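Local coordinates for protein adenosine kinase, putative (PDB 3OTX) that probably transfers a phosphate from ATP to adenosine to give AMP and ADP, a magnesium-dependent step of purine salvage, at residues K47-D52 and A126-G131; G90-D95 and K99-A104; H179-C184 and L215-I220; L274-G279 and K315-C320. The protein carries 1 engineered substitution. All blocks are in the same frame, centred on the assembly; numbering follows the deposited sequence.

Overall arrangement
All four contacts lie within one ribokinase-type (PfkB) chain. Contacts 1 and 2 lie near the adenosine end of the site. Contact 1 packs helix 49-54 on the small five-stranded sheet, with the F50 side chain about 9 Å from the bound bis(adenosine)-5'-pentaphosphate. Contact 2, nested in the chain loop that contact 1 closes, is at the edge strand 91-92 of the ten-stranded sheet; its L101 side chain is about 8 Å from that ligand. Contact 3 lies away from the known sites, and the L274 side chain of contact 4 is about 11 Å from the ligand. Contacts 3 and 4, centres about 20 Å apart, touch where I220 CD1 meets L317 CD2 at 4.3 Å; the centres of contacts 1 and 4 are about 38 Å apart.

Contact 1: K47-D52 and A126-G131; sequences KGIFDD and AVCITG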
loop_
_atom_site.group_PDB
_atom_site.type_symbol
_atom_site.label_atom_id
_atom_site.label_comp_id
_atom_site.label_asym_id
_atom_site.label_seq_id
_atom_site.Cartn_x
_atom_site.Cartn_y
_atom_site.Cartn_z
ATOM N N LYS A 47 -17.391 12.653 -12.649
ATOM C CA LYS A 47 -17.971 12.092 -13.874
ATOM C C LYS A 47 -17.202 12.589 -15.110
ATOM O O LYS A 47 -17.015 13.779 -15.287
ATOM C CB LYS A 47 -19.451 12.465 -13.969
ATOM C CG LYS A 47 -20.220 11.892 -15.162
ATOM C CD LYS A 47 -21.649 12.457 -15.170
ATOM C CE LYS A 47 -22.416 12.104 -16.439
ATOM N NZ LYS A 47 -23.882 12.237 -16.194
ATOM N N GLY A 48 -16.728 11.648 -15.924
ATOM C CA GLY A 48 -16.017 11.972 -17.154
ATOM C C GLY A 48 -14.506 12.086 -17.089
ATOM O O GLY A 48 -13.855 12.299 -18.106
ATOM N N ILE A 49 -13.917 11.933 -15.900
ATOM C CA ILE A 49 -12.483 12.197 -15.756
ATOM C C ILE A 49 -11.588 11.235 -16.559
ATOM O O ILE A 49 -10.563 11.651 -17.092
ATOM C CB ILE A 49 -12.047 12.277 -14.257
ATOM C CG1 ILE A 49 -10.638 12.855 -14.110
ATOM C CG2 ILE A 49 -12.169 10.907 -13.537
ATOM C CD1 ILE A 49 -10.146 12.973 -12.647
ATOM N N PHE A 50 -11.961 9.960 -16.636
ATOM C CA PHE A 50 -11.118 9.004 -17.348
ATOM C C PHE A 50 -11.082 9.254 -18.845
ATOM O O PHE A 50 -10.021 9.210 -19.454
ATOM C CB PHE A 50 -11.515 7.577 -17.013
ATOM C CG PHE A 50 -10.948 7.114 -15.725
ATOM C CD1 PHE A 50 -11.676 7.227 -14.541
ATOM C CD2 PHE A 50 -9.663 6.568 -15.672
ATOM C CE1 PHE A 50 -11.137 6.797 -13.326
ATOM C CE2 PHE A 50 -9.114 6.131 -14.458
ATOM C CZ PHE A 50 -9.841 6.245 -13.293
ATOM N N ASP A 51 -12.239 9.582 -19.405
ATOM C CA ASP A 51 -12.332 9.920 -20.833
ATOM C C ASP A 51 -11.474 11.134 -21.144
ATOM O O ASP A 51 -10.800 11.165 -22.166
ATOM C CB ASP A 51 -13.774 10.200 -21.247
ATOM C CG ASP A 51 -14.669 8.986 -21.116
ATOM O OD1 ASP A 51 -14.161 7.851 -21.017
ATOM O OD2 ASP A 51 -15.899 9.173 -21.112
ATOM N N ASP A 52 -11.482 12.106 -20.230
ATOM C CA ASP A 52 -10.748 13.366 -20.371
ATOM C C ASP A 52 -9.224 13.122 -20.333
ATOM O O ASP A 52 -8.497 13.567 -21.221
ATOM C CB ASP A 52 -11.191 14.299 -19.245
ATOM C CG ASP A 52 -10.884 15.746 -19.502
ATOM O OD1 ASP A 52 -9.939 16.054 -20.249
ATOM O OD2 ASP A 52 -11.595 16.587 -18.921
ATOM N N ALA A 126 -6.902 7.067 -11.919
ATOM C CA ALA A 126 -6.400 8.242 -12.658
ATOM C C ALA A 126 -5.268 8.849 -11.825
ATOM O O ALA A 126 -5.438 9.150 -10.654
ATOM C CB ALA A 126 -7.506 9.251 -12.911
ATOM N N VAL A 127 -4.086 8.997 -12.423
ATOM C CA VAL A 127 -2.935 9.555 -11.718
ATOM C C VAL A 127 -2.655 10.892 -12.393
ATOM O O VAL A 127 -2.143 10.941 -13.520
ATOM C CB VAL A 127 -1.730 8.613 -11.793
ATOM C CG1 VAL A 127 -0.527 9.224 -11.081
ATOM C CG2 VAL A 127 -2.067 7.260 -11.132
ATOM N N CYS A 128 -3.093 11.972 -11.749
ATOM C CA CYS A 128 -3.046 13.307 -12.351
ATOM C C CYS A 128 -1.818 14.038 -11.800
ATOM O O CYS A 128 -1.740 14.308 -10.601
ATOM C CB CYS A 128 -4.337 14.083 -12.061
ATOM S SG CYS A 128 -5.838 13.146 -12.370
ATOM N N ILE A 129 -0.846 14.307 -12.678
ATOM C CA ILE A 129 0.464 14.804 -12.256
ATOM C C ILE A 129 0.492 16.307 -12.536
ATOM O O ILE A 129 0.259 16.757 -13.648
ATOM C CB ILE A 129 1.635 14.088 -13.013
ATOM C CG1 ILE A 129 1.569 12.571 -12.813
ATOM C CG2 ILE A 129 2.994 14.621 -12.553
ATOM C CD1 ILE A 129 2.543 11.780 -13.697
ATOM N N THR A 130 0.735 17.066 -11.479
ATOM C CA THR A 130 0.884 18.514 -11.589
ATOM C C THR A 130 2.206 18.806 -10.914
ATOM O O THR A 130 2.296 18.876 -9.679
ATOM C CB THR A 130 -0.262 19.263 -10.883
ATOM O OG1 THR A 130 -0.348 18.824 -9.522
ATOM C CG2 THR A 130 -1.584 19.004 -11.584
ATOM N N GLY A 131 3.241 18.905 -11.742
ATOM C CA GLY A 131 4.584 19.207 -11.278
ATOM C C GLY A 131 5.120 18.088 -10.435
ATOM O O GLY A 131 5.297 16.969 -10.910
#
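The ring of F50 lies against A126, with the methyl carbon A126 CB over one face in a CH-pi contact, 4.2 Å from the ring centroid and 28° off its normal. The far end of the ring does most of the touching: F50 CZ is 3.8 Å from A126 CB and 3.3 Å from A126 N, so the ring meets the strand backbone as well as the methyl. With CG anti to its own carbonyl carbon (chi1 -81°), F50 sends its ring along the strand side of the helix, although its first side-chain bond does not aim at the strand. Alanine suits the facing position because a single methyl lets a wide flat ring come this close. One residue earlier, I49 points directly at the strand with an extended chain, which carries its terminal CD1 to 4.3 Å from C128 SG; a slim, weakly polar thiol is well matched to an aliphatic tip. F28 of helix 26-31 touches both I49 and C128. The F50 side chain is about 8 Å from that of D19, which binds adenosine. The arrangement is that of a short helix, 49-54, packed on strand 122-130 of the small lid-like sheet found in ribokinase-family kinases.

Contact 2: G90-D95 and K99-A104; sequences GCIADD and KVLKEA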
loop_
_atom_site.group_PDB
_atom_site.type_symbol
_atom_site.label_atom_id
_atom_site.label_comp_id
_atom_site.label_asym_id
_atom_site.label_seq_id
_atom_site.Cartn_x
_atom_site.Cartn_y
_atom_site.Cartn_z
ATOM N N GLY A 90 -6.732 -10.135 -4.752
ATOM C CA GLY A 90 -7.655 -9.064 -5.074
ATOM C C GLY A 90 -8.580 -9.560 -6.169
ATOM O O GLY A 90 -8.541 -10.739 -6.521
ATOM N N CYS A 91 -9.428 -8.671 -6.716
ATOM C CA CYS A 91 -10.428 -9.090 -7.661
ATOM C C CYS A 91 -10.271 -8.247 -8.929
ATOM O O CYS A 91 -10.135 -7.020 -8.853
ATOM C CB CYS A 91 -11.825 -8.953 -7.042
ATOM S SG CYS A 91 -13.172 -9.539 -8.104
ATOM N N ILE A 92 -10.289 -8.931 -10.065
ATOM C CA ILE A 92 -10.194 -8.303 -11.375
ATOM C C ILE A 92 -11.279 -8.872 -12.268
ATOM O O ILE A 92 -12.010 -9.798 -11.857
ATOM C CB ILE A 92 -8.837 -8.596 -12.072
ATOM C CG1 ILE A 92 -8.586 -10.123 -12.236
ATOM C CG2 ILE A 92 -7.677 -7.944 -11.334
ATOM C CD1 ILE A 92 -7.353 -10.486 -13.076
ATOM N N ALA A 93 -11.395 -8.310 -13.462
ATOM C CA ALA A 93 -12.150 -8.937 -14.545
ATOM C C ALA A 93 -11.189 -9.558 -15.540
ATOM O O ALA A 93 -10.016 -9.182 -15.589
ATOM C CB ALA A 93 -13.097 -7.907 -15.243
ATOM N N ASP A 94 -11.686 -10.488 -16.360
ATOM C CA ASP A 94 -10.858 -11.097 -17.430
ATOM C C ASP A 94 -10.912 -10.206 -18.670
ATOM O O ASP A 94 -11.318 -10.617 -19.774
ATOM C CB ASP A 94 -11.330 -12.525 -17.733
ATOM C CG ASP A 94 -10.345 -13.304 -18.589
ATOM O OD1 ASP A 94 -9.123 -13.064 -18.487
ATOM O OD2 ASP A 94 -10.799 -14.162 -19.378
ATOM N N ASP A 95 -10.540 -8.954 -18.459
ATOM C CA ASP A 95 -10.468 -7.965 -19.500
ATOM C C ASP A 95 -9.026 -7.539 -19.751
ATOM O O ASP A 95 -8.085 -8.109 -19.166
ATOM C CB ASP A 95 -11.391 -6.791 -19.183
ATOM C CG ASP A 95 -11.063 -6.093 -17.865
ATOM O OD1 ASP A 95 -10.009 -6.371 -17.242
ATOM O OD2 ASP A 95 -11.888 -5.259 -17.449
ATOM N N LYS A 99 -5.947 -8.730 -17.416
ATOM C CA LYS A 99 -4.929 -9.644 -17.946
ATOM C C LYS A 99 -3.540 -9.039 -17.774
ATOM O O LYS A 99 -2.587 -9.744 -17.428
ATOM C CB LYS A 99 -5.172 -9.973 -19.396
ATOM C CG LYS A 99 -6.405 -10.851 -19.638
ATOM C CD LYS A 99 -6.695 -10.899 -21.179
ATOM C CE LYS A 99 -8.033 -11.586 -21.483
ATOM N NZ LYS A 99 -8.030 -13.030 -21.099
ATOM N N VAL A 100 -3.417 -7.743 -18.049
ATOM C CA VAL A 100 -2.126 -7.041 -17.883
ATOM C C VAL A 100 -1.663 -6.972 -16.433
ATOM O O VAL A 100 -0.479 -7.210 -16.163
ATOM C CB VAL A 100 -2.156 -5.620 -18.524
ATOM C CG1 VAL A 100 -0.958 -4.795 -18.053
ATOM C CG2 VAL A 100 -2.196 -5.742 -20.053
ATOM N N LEU A 101 -2.565 -6.697 -15.496
ATOM C CA LEU A 101 -2.192 -6.634 -14.088
ATOM C C LEU A 101 -1.715 -8.003 -13.642
ATOM O O LEU A 101 -0.684 -8.145 -12.947
ATOM C CB LEU A 101 -3.379 -6.204 -13.229
ATOM C CG LEU A 101 -3.867 -4.762 -13.423
ATOM C CD1 LEU A 101 -5.230 -4.595 -12.779
ATOM C CD2 LEU A 101 -2.878 -3.808 -12.762
ATOM N N LYS A 102 -2.457 -9.022 -14.023
ATOM C CA LYS A 102 -2.049 -10.394 -13.629
ATOM C C LYS A 102 -0.720 -10.795 -14.262
ATOM O O LYS A 102 0.141 -11.404 -13.603
ATOM C CB LYS A 102 -3.166 -11.367 -14.004
ATOM C CG LYS A 102 -2.922 -12.831 -13.640
ATOM C CD LYS A 102 -4.266 -13.575 -13.683
ATOM C CE LYS A 102 -4.186 -14.829 -12.825
ATOM N NZ LYS A 102 -3.445 -15.938 -13.509
ATOM N N GLU A 103 -0.543 -10.465 -15.543
ATOM C CA GLU A 103 0.654 -10.860 -16.262
ATOM C C GLU A 103 1.906 -10.208 -15.714
ATOM O O GLU A 103 2.932 -10.874 -15.547
ATOM C CB GLU A 103 0.518 -10.609 -17.776
ATOM C CG GLU A 103 1.764 -11.117 -18.481
ATOM C CD GLU A 103 1.725 -11.033 -19.971
ATOM O OE1 GLU A 103 2.817 -11.151 -20.580
ATOM O OE2 GLU A 103 0.624 -10.853 -20.559
ATOM N N ALA A 104 1.839 -8.896 -15.487
ATOM C CA ALA A 104 3.009 -8.179 -14.965
ATOM C C ALA A 104 3.451 -8.803 -13.628
ATOM O O ALA A 104 4.658 -9.061 -13.475
ATOM C CB ALA A 104 2.671 -6.681 -14.752
#
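D94 and K99 form the charged part of the contact, a salt bridge in which K99 NZ donates to D94 OD1 at 2.8 Å. The ammonium arrives from above the carboxylate plane, 40° out of it. The lysine chain runs extended from the helix and bends at its last torsion (chi4 -65°), which turns NZ in to the acid; both residues are exposed, where a flexible cation and a short acid can pair beside solvent. D94 is the centre of an inverse gamma turn, closed by a weak bond, between strand and helix.

The backbone supplies a second bond: K99 N donates to D95 O at 2.8 Å, nearly straight at 164°, as the first turn of the helix closes. D95 is its N-cap. Aspartate fits there because its short carboxylate can turn back onto the helix start, and its OD1 accepts from G98 N and also bonds S122 OG.

Apolar packing lies deeper. I92 CG2 meets L101 CD1 at 4.4 Å, while I92 CD1 rests 4.4 Å from K102 CB; beyond that carbon the lysine leads away to its salt bridge with E106. A branched isoleucine on the strand thus packs both its arms against the helix, and P16 touches both I92 and L101. Strand 91-92, helix 96-108 and strand 111-116 make a beta-alpha-beta unit at the edge of the ten-stranded sheet.

Contact 3: H179-C184 and L215-I220; sequences HVLQAC and LPYTDI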
loop_
_atom_site.group_PDB
_atom_site.type_symbol
_atom_site.label_atom_id
_atom_site.label_comp_id
_atom_site.label_asym_id
_atom_site.label_seq_id
_atom_site.Cartn_x
_atom_site.Cartn_y
_atom_site.Cartn_z
ATOM N N HIS A 179 -13.200 -9.240 5.154
ATOM C CA HIS A 179 -12.096 -9.912 4.451
ATOM C C HIS A 179 -10.792 -9.673 5.196
ATOM O O HIS A 179 -9.957 -10.570 5.338
ATOM C CB HIS A 179 -11.925 -9.358 3.034
ATOM C CG HIS A 179 -13.121 -9.547 2.155
ATOM N ND1 HIS A 179 -14.189 -10.344 2.501
ATOM C CD2 HIS A 179 -13.405 -9.037 0.928
ATOM C CE1 HIS A 179 -15.086 -10.312 1.527
ATOM N NE2 HIS A 179 -14.640 -9.515 0.567
ATOM N N VAL A 180 -10.613 -8.455 5.685
ATOM C CA VAL A 180 -9.435 -8.080 6.443
ATOM C C VAL A 180 -9.404 -8.864 7.735
ATOM O O VAL A 180 -8.342 -9.401 8.089
ATOM C CB VAL A 180 -9.423 -6.572 6.758
ATOM C CG1 VAL A 180 -8.055 -6.171 7.298
ATOM C CG2 VAL A 180 -9.695 -5.757 5.465
ATOM N N LEU A 181 -10.547 -8.937 8.433
ATOM C CA LEU A 181 -10.592 -9.660 9.721
ATOM C C LEU A 181 -10.247 -11.147 9.573
ATOM O O LEU A 181 -9.597 -11.732 10.457
ATOM C CB LEU A 181 -11.946 -9.460 10.410
ATOM C CG LEU A 181 -12.180 -8.026 10.857
ATOM C CD1 LEU A 181 -13.641 -7.863 11.285
ATOM C CD2 LEU A 181 -11.247 -7.582 12.050
ATOM N N GLN A 182 -10.585 -11.730 8.423
ATOM C CA GLN A 182 -10.210 -13.132 8.172
ATOM C C GLN A 182 -8.689 -13.274 8.227
ATOM O O GLN A 182 -8.166 -14.174 8.872
ATOM C CB GLN A 182 -10.738 -13.639 6.836
ATOM C CG GLN A 182 -10.271 -15.064 6.505
ATOM C CD GLN A 182 -10.766 -15.536 5.160
ATOM O OE1 GLN A 182 -11.886 -15.212 4.757
ATOM N NE2 GLN A 182 -9.940 -16.303 4.451
ATOM N N ALA A 183 -7.974 -12.380 7.557
ATOM C CA ALA A 183 -6.510 -12.420 7.635
ATOM C C ALA A 183 -5.975 -12.068 9.022
ATOM O O ALA A 183 -4.961 -12.629 9.460
ATOM C CB ALA A 183 -5.896 -11.479 6.591
ATOM N N CYS A 184 -6.625 -11.137 9.723
ATOM C CA CYS A 184 -6.204 -10.833 11.088
ATOM C C CYS A 184 -6.237 -12.063 11.989
ATOM O O CYS A 184 -5.295 -12.294 12.758
ATOM C CB CYS A 184 -7.146 -9.795 11.688
ATOM S SG CYS A 184 -6.958 -8.151 11.033
ATOM N N LEU A 215 -7.519 -2.464 13.944
ATOM C CA LEU A 215 -6.314 -2.039 14.677
ATOM C C LEU A 215 -5.870 -2.950 15.845
ATOM O O LEU A 215 -4.690 -3.205 15.994
ATOM C CB LEU A 215 -6.452 -0.604 15.177
ATOM C CG LEU A 215 -6.362 0.430 14.057
ATOM C CD1 LEU A 215 -6.871 1.751 14.665
ATOM C CD2 LEU A 215 -4.943 0.533 13.551
ATOM N N PRO A 216 -6.820 -3.441 16.662
ATOM C CA PRO A 216 -6.386 -4.317 17.775
ATOM C C PRO A 216 -5.597 -5.547 17.298
ATOM O O PRO A 216 -4.756 -6.065 18.028
ATOM C CB PRO A 216 -7.697 -4.775 18.396
ATOM C CG PRO A 216 -8.716 -3.782 17.955
ATOM C CD PRO A 216 -8.281 -3.287 16.611
ATOM N N TYR A 217 -5.880 -6.014 16.077
ATOM C CA TYR A 217 -5.221 -7.211 15.542
ATOM C C TYR A 217 -3.963 -6.842 14.759
ATOM O O TYR A 217 -3.304 -7.708 14.191
ATOM C CB TYR A 217 -6.163 -7.923 14.564
ATOM C CG TYR A 217 -7.429 -8.544 15.079
ATOM C CD1 TYR A 217 -8.660 -7.885 14.946
ATOM C CD2 TYR A 217 -7.421 -9.841 15.608
ATOM C CE1 TYR A 217 -9.848 -8.491 15.379
ATOM C CE2 TYR A 217 -8.588 -10.456 16.026
ATOM C CZ TYR A 217 -9.794 -9.781 15.915
ATOM O OH TYR A 217 -10.950 -10.414 16.331
ATOM N N THR A 218 -3.663 -5.543 14.677
ATOM C CA THR A 218 -2.592 -5.055 13.822
ATOM C C THR A 218 -1.307 -4.937 14.628
ATOM O O THR A 218 -1.237 -4.162 15.596
ATOM C CB THR A 218 -2.975 -3.723 13.177
ATOM O OG1 THR A 218 -4.150 -3.913 12.358
ATOM C CG2 THR A 218 -1.839 -3.226 12.273
ATOM N N ASP A 219 -0.299 -5.724 14.246
ATOM C CA ASP A 219 1.014 -5.579 14.867
ATOM C C ASP A 219 1.788 -4.340 14.382
ATOM O O ASP A 219 2.299 -3.580 15.220
ATOM C CB ASP A 219 1.836 -6.829 14.646
ATOM C CG ASP A 219 1.101 -8.075 15.077
ATOM O OD1 ASP A 219 0.853 -8.250 16.283
ATOM O OD2 ASP A 219 0.762 -8.890 14.223
ATOM N N ILE A 220 1.848 -4.101 13.064
ATOM C CA ILE A 220 2.665 -3.007 12.574
ATOM C C ILE A 220 1.749 -2.068 11.782
ATOM O O ILE A 220 1.029 -2.493 10.889
ATOM C CB ILE A 220 3.821 -3.519 11.693
ATOM C CG1 ILE A 220 4.659 -4.561 12.461
ATOM C CG2 ILE A 220 4.658 -2.347 11.194
ATOM C CD1 ILE A 220 6.080 -4.709 11.953
HETATM O O HOH W 1 -3.440 -10.493 13.887
#
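Y217 lies with its CB and the root of its ring against C184, where the two CB atoms are 3.6 Å apart. C184 SG makes an oblique sulfur-aromatic contact with the ring, 4.9 Å from the centroid and 44° off the normal. C184 is well chosen for this spot: its side chain is small enough to let the tyrosine come close to the helix, and its sulfur is polarisable enough to sit well next to an aromatic. Further along the ring, L181 CD2 reaches Y217 CE1 at 3.7 Å, the two side chains crossing at about a right angle. L181 and C184 are one helical turn apart, so they present apolar groups on the same side of the helix. This joins helix 177-189 to the 3-10 turn 215-217 that leads into strand 220-224, in the alpha/beta/alpha sandwich of the ribokinase fold, away from the nucleotide site. V214, at the end of helix 208-214, touches both L181 and C184. With CG anti to its carbonyl carbon (chi1 -66°), Y217 brings its ring up against C184 and L181. A water lies 2.8 Å from both Y217 O and C184 O, in hydrogen-bonding geometry with each, between the helix and the turn.

Contact 4: L274-G279 and K315-C320; sequences LATKDG and KDLRRC
A chi1 of 175° swings the L274 side chain away from its own amide and over the helix start, sending both methyls forward onto the first turn. L317 has CG anti to its carbonyl carbon (chi1 -72°) and reaches back to the strand, the two leucines crossing at about a right angle. L274 CD2 is 3.9 Å from L317 CB, and L274 CD1 approaches the same carbon equally closely, so the leucine fork straddles the base of its partner. L274 CD2 also lies 3.7 Å from R318 N, against the helix backbone. Leucine suits both places: the fork of L274 can reach both L317 CB and the backbone at R318, while L317 extends to the T276 methyl.

Two residues along the strand, T276 meets L317 tip to tip, T276 CG2 lying 3.7 Å from L317 CD1. Threonine serves two ends here, its methyl facing the leucine while its hydroxyl faces the type I turn from T276 to G279, which leads strand 270-276 into the next.

At the helix start D316 is the N-cap: its OD2 accepts from R319 N at 2.9 Å, 161° at the hydrogen, tying down the first turn that L274 packs on. R318 sends its guanidinium to a salt bridge with E281 on strand 279-283. The contact thus sets the start of helix 317-332 on the antiparallel strands toward one edge of the large sheet: V262 of strand 262-267 touches both L274 and L317, and Y311 of helix 300-311 packs on L317.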
loop_
_atom_site.group_PDB
_atom_site.type_symbol
_atom_site.label_atom_id
_atom_site.label_comp_id
_atom_site.label_asym_id
_atom_site.label_seq_id
_atom_site.Cartn_x
_atom_site.Cartn_y
_atom_site.Cartn_z
ATOM N N LEU A 274 10.232 5.511 14.084
ATOM C CA LEU A 274 10.088 4.089 14.368
ATOM C C LEU A 274 9.802 3.946 15.859
ATOM O O LEU A 274 10.632 4.314 16.678
ATOM C CB LEU A 274 11.383 3.342 14.016
ATOM C CG LEU A 274 11.518 1.849 14.345
ATOM C CD1 LEU A 274 10.450 0.990 13.640
ATOM C CD2 LEU A 274 12.912 1.287 14.008
ATOM N N ALA A 275 8.620 3.440 16.217
ATOM C CA ALA A 275 8.264 3.327 17.655
ATOM C C ALA A 275 7.826 1.934 18.013
ATOM O O ALA A 275 7.118 1.278 17.242
ATOM C CB ALA A 275 7.180 4.308 18.036
ATOM N N THR A 276 8.232 1.502 19.210
ATOM C CA THR A 276 7.781 0.238 19.778
ATOM C C THR A 276 7.573 0.474 21.278
ATOM O O THR A 276 7.789 1.590 21.773
ATOM C CB THR A 276 8.821 -0.882 19.592
ATOM O OG1 THR A 276 9.922 -0.624 20.465
ATOM C CG2 THR A 276 9.323 -1.029 18.137
ATOM N N LYS A 277 7.165 -0.562 22.015
ATOM C CA LYS A 277 7.029 -0.428 23.466
ATOM C C LYS A 277 8.345 0.031 24.087
ATOM O O LYS A 277 8.353 0.564 25.201
ATOM C CB LYS A 277 6.573 -1.760 24.094
ATOM C CG LYS A 277 7.623 -2.850 24.032
ATOM C CD LYS A 277 7.096 -4.181 24.524
ATOM C CE LYS A 277 8.215 -5.196 24.530
ATOM N NZ LYS A 277 7.687 -6.554 24.812
ATOM N N ASP A 278 9.454 -0.197 23.374
ATOM C CA ASP A 278 10.797 0.064 23.917
ATOM C C ASP A 278 11.241 1.508 23.780
ATOM O O ASP A 278 12.268 1.897 24.336
ATOM C CB ASP A 278 11.834 -0.841 23.244
ATOM C CG ASP A 278 11.779 -2.277 23.746
ATOM O OD1 ASP A 278 11.211 -2.521 24.835
ATOM O OD2 ASP A 278 12.312 -3.164 23.042
ATOM N N GLY A 279 10.479 2.297 23.024
ATOM C CA GLY A 279 10.795 3.703 22.810
ATOM C C GLY A 279 10.620 4.117 21.353
ATOM O O GLY A 279 10.182 3.335 20.511
ATOM N N LYS A 315 15.435 -9.253 9.451
ATOM C CA LYS A 315 16.284 -8.117 9.817
ATOM C C LYS A 315 15.588 -7.280 10.896
ATOM O O LYS A 315 14.335 -7.232 10.936
ATOM C CB LYS A 315 16.616 -7.242 8.590
ATOM C CG LYS A 315 17.317 -7.957 7.454
ATOM C CD LYS A 315 18.623 -8.570 7.866
ATOM C CE LYS A 315 19.101 -9.515 6.803
ATOM N NZ LYS A 315 20.355 -10.187 7.210
ATOM N N ASP A 316 16.374 -6.625 11.761
ATOM C CA ASP A 316 15.788 -5.751 12.773
ATOM C C ASP A 316 15.005 -4.593 12.169
ATOM O O ASP A 316 15.153 -4.294 10.968
ATOM C CB ASP A 316 16.789 -5.310 13.856
ATOM C CG ASP A 316 17.768 -4.212 13.419
ATOM O OD1 ASP A 316 18.779 -4.081 14.135
ATOM O OD2 ASP A 316 17.579 -3.443 12.470
ATOM N N LEU A 317 14.155 -3.982 12.992
ATOM C CA LEU A 317 13.202 -2.976 12.510
ATOM C C LEU A 317 13.883 -1.793 11.853
ATOM O O LEU A 317 13.405 -1.299 10.848
ATOM C CB LEU A 317 12.275 -2.499 13.617
ATOM C CG LEU A 317 11.217 -3.513 14.065
ATOM C CD1 LEU A 317 10.602 -3.051 15.374
ATOM C CD2 LEU A 317 10.136 -3.776 13.009
ATOM N N ARG A 318 14.994 -1.338 12.429
ATOM C CA ARG A 318 15.698 -0.220 11.840
ATOM C C ARG A 318 16.244 -0.549 10.437
ATOM O O ARG A 318 16.179 0.288 9.509
ATOM C CB ARG A 318 16.806 0.235 12.775
ATOM C CG ARG A 318 17.317 1.570 12.447
ATOM C CD ARG A 318 18.140 2.078 13.628
ATOM N NE ARG A 318 18.761 3.329 13.240
ATOM C CZ ARG A 318 18.451 4.506 13.760
ATOM N NH1 ARG A 318 17.548 4.587 14.732
ATOM N NH2 ARG A 318 19.089 5.591 13.340
ATOM N N ARG A 319 16.758 -1.769 10.272
ATOM C CA ARG A 319 17.213 -2.255 8.966
ATOM C C ARG A 319 16.071 -2.376 7.949
ATOM O O ARG A 319 16.298 -2.169 6.765
ATOM C CB ARG A 319 17.949 -3.606 9.103
ATOM C CG ARG A 319 18.589 -4.141 7.806
ATOM C CD ARG A 319 19.514 -3.090 7.206
ATOM N NE ARG A 319 20.160 -3.502 5.967
ATOM C CZ ARG A 319 20.920 -2.707 5.205
ATOM N NH1 ARG A 319 21.136 -1.447 5.554
ATOM N NH2 ARG A 319 21.476 -3.173 4.089
ATOM N N CYS A 320 14.888 -2.742 8.421
ATOM C CA CYS A 320 13.698 -2.825 7.570
ATOM C C CYS A 320 13.409 -1.421 7.029
ATOM O O CYS A 320 13.141 -1.231 5.833
ATOM C CB CYS A 320 12.509 -3.380 8.367
ATOM S SG CYS A 320 12.703 -5.148 8.761
#